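Local coordinates for group 3 allergen SMIPP-S Yv6023A04 (Sarcoptes scabiei type hominis, PDB 3H7O), which has the fold of an S1-family serine protease but is an inactivated paralogue, so peptidase activity is not expected of it, at residues V73-L78 with I92-R97. The protein carries 3 engineered substitutions. Sequence-based numbering, arbitrary orientation.
Sequences VSHVYL and ILELSR
H75 CD2 sits over the centre of one face of the Y77 ring, 3.2 Å above its plane, while E94 OE1 lies at the ring's edge, in plane. Y77 OH donates to E94 OE1 at 2.8 Å, on the syn side but 25° out of the carboxylate plane, which is turned 22° from the ring. E94 reaches it because its chain is extended, with CG anti to the backbone N (chi1 -180°). On the same face of the sheet as H75, Y77 and E94, I92 packs CB against Y77 CB and touches W220, I221 and I224 of helix 218-225. On the opposite face of the sheet, V76 CG2 meets L93 CD2 at 3.8 Å and V73 CG2 meets L95 CD2 at 3.9 Å. Between these antiparallel strands, Y77 and I92 exchange two backbone bonds. E94 N donates to H75 O and E94 O accepts from S74 N (2.8 Å); two residues, S74 and H75, therefore stand opposite the single residue E94, a classic beta bulge in the six-stranded barrel of the trypsin-like fold. The Y77 hydroxyl donates one bond to OE1, and K228 makes a long, weak ion pair with OE2; together they would probably favour ionised E94.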
# COMPACT_ATOMS: atom_id res chain seq x y z
N VAL A 73 -15.96 -2.47 -6.54
CA VAL A 73 -15.00 -1.61 -7.23
C VAL A 73 -15.50 -1.38 -8.67
O VAL A 73 -15.73 -2.33 -9.41
CB VAL A 73 -13.57 -2.21 -7.22
CG1 VAL A 73 -12.61 -1.31 -7.99
CG2 VAL A 73 -13.08 -2.40 -5.78
N SER A 74 -15.65 -0.11 -9.03
CA SER A 74 -16.21 0.28 -10.33
C SER A 74 -15.17 0.79 -11.34
O SER A 74 -15.38 0.69 -12.55
CB SER A 74 -17.31 1.33 -10.15
OG SER A 74 -16.80 2.47 -9.47
N HIS A 75 -14.07 1.34 -10.84
CA HIS A 75 -13.04 1.90 -11.72
C HIS A 75 -11.66 1.86 -11.07
O HIS A 75 -11.53 1.94 -9.85
CB HIS A 75 -13.39 3.35 -12.10
CG HIS A 75 -12.63 3.86 -13.29
ND1 HIS A 75 -13.04 3.63 -14.59
CD2 HIS A 75 -11.49 4.59 -13.38
CE1 HIS A 75 -12.19 4.20 -15.43
NE2 HIS A 75 -11.24 4.79 -14.72
N VAL A 76 -10.64 1.74 -11.92
CA VAL A 76 -9.24 1.79 -11.51
C VAL A 76 -8.59 2.99 -12.20
O VAL A 76 -8.58 3.07 -13.43
CB VAL A 76 -8.48 0.49 -11.90
CG1 VAL A 76 -7.00 0.59 -11.55
CG2 VAL A 76 -9.10 -0.72 -11.21
N TYR A 77 -8.08 3.93 -11.40
CA TYR A 77 -7.42 5.12 -11.94
C TYR A 77 -5.91 4.97 -11.86
O TYR A 77 -5.36 4.72 -10.79
CB TYR A 77 -7.84 6.39 -11.19
CG TYR A 77 -9.28 6.79 -11.38
CD1 TYR A 77 -9.67 7.55 -12.48
CD2 TYR A 77 -10.25 6.40 -10.46
CE1 TYR A 77 -11.01 7.93 -12.66
CE2 TYR A 77 -11.59 6.76 -10.63
CZ TYR A 77 -11.96 7.53 -11.73
OH TYR A 77 -13.28 7.88 -11.89
N LEU A 78 -5.25 5.13 -13.00
CA LEU A 78 -3.79 5.04 -13.10
C LEU A 78 -3.20 6.39 -13.50
O LEU A 78 -3.88 7.23 -14.10
CB LEU A 78 -3.38 3.95 -14.10
CG LEU A 78 -3.94 2.53 -13.92
CD1 LEU A 78 -3.66 1.68 -15.15
CD2 LEU A 78 -3.40 1.86 -12.66
N ILE A 92 -5.73 4.40 -7.82
CA ILE A 92 -6.90 4.68 -7.01
C ILE A 92 -8.05 3.77 -7.44
O ILE A 92 -8.37 3.69 -8.63
CB ILE A 92 -7.31 6.17 -7.08
CG1 ILE A 92 -6.19 7.05 -6.52
CG2 ILE A 92 -8.61 6.41 -6.29
CD1 ILE A 92 -6.33 8.53 -6.83
N LEU A 93 -8.63 3.07 -6.48
CA LEU A 93 -9.80 2.24 -6.73
C LEU A 93 -11.05 3.01 -6.34
O LEU A 93 -11.15 3.50 -5.22
CB LEU A 93 -9.71 0.93 -5.95
CG LEU A 93 -8.43 0.09 -6.11
CD1 LEU A 93 -8.49 -1.16 -5.25
CD2 LEU A 93 -8.17 -0.28 -7.57
N GLU A 94 -12.00 3.12 -7.27
CA GLU A 94 -13.28 3.77 -7.00
C GLU A 94 -14.36 2.75 -6.67
O GLU A 94 -14.44 1.68 -7.29
CB GLU A 94 -13.72 4.63 -8.19
CG GLU A 94 -15.05 5.34 -7.98
CD GLU A 94 -15.44 6.24 -9.13
OE1 GLU A 94 -14.69 6.29 -10.13
OE2 GLU A 94 -16.49 6.91 -9.02
N LEU A 95 -15.20 3.08 -5.69
CA LEU A 95 -16.31 2.22 -5.27
C LEU A 95 -17.66 2.77 -5.71
O LEU A 95 -17.89 3.98 -5.68
CB LEU A 95 -16.27 2.04 -3.76
CG LEU A 95 -15.03 1.32 -3.24
CD1 LEU A 95 -14.75 1.73 -1.80
CD2 LEU A 95 -15.18 -0.20 -3.39
N SER A 96 -18.56 1.87 -6.12
CA SER A 96 -19.93 2.25 -6.44
C SER A 96 -20.83 2.17 -5.21
O SER A 96 -21.84 2.87 -5.11
CB SER A 96 -20.49 1.38 -7.57
OG SER A 96 -20.56 0.02 -7.17
N ARG A 97 -20.45 1.30 -4.27
CA ARG A 97 -21.08 1.18 -2.97
C ARG A 97 -20.00 1.53 -1.94
O ARG A 97 -18.92 0.93 -1.96
CB ARG A 97 -21.60 -0.25 -2.75
CG ARG A 97 -22.44 -0.48 -1.50
CD ARG A 97 -21.62 -1.03 -0.32
NE ARG A 97 -22.50 -1.40 0.78
CZ ARG A 97 -22.87 -0.58 1.76
NH1 ARG A 97 -22.41 0.67 1.81
NH2 ARG A 97 -23.70 -1.01 2.70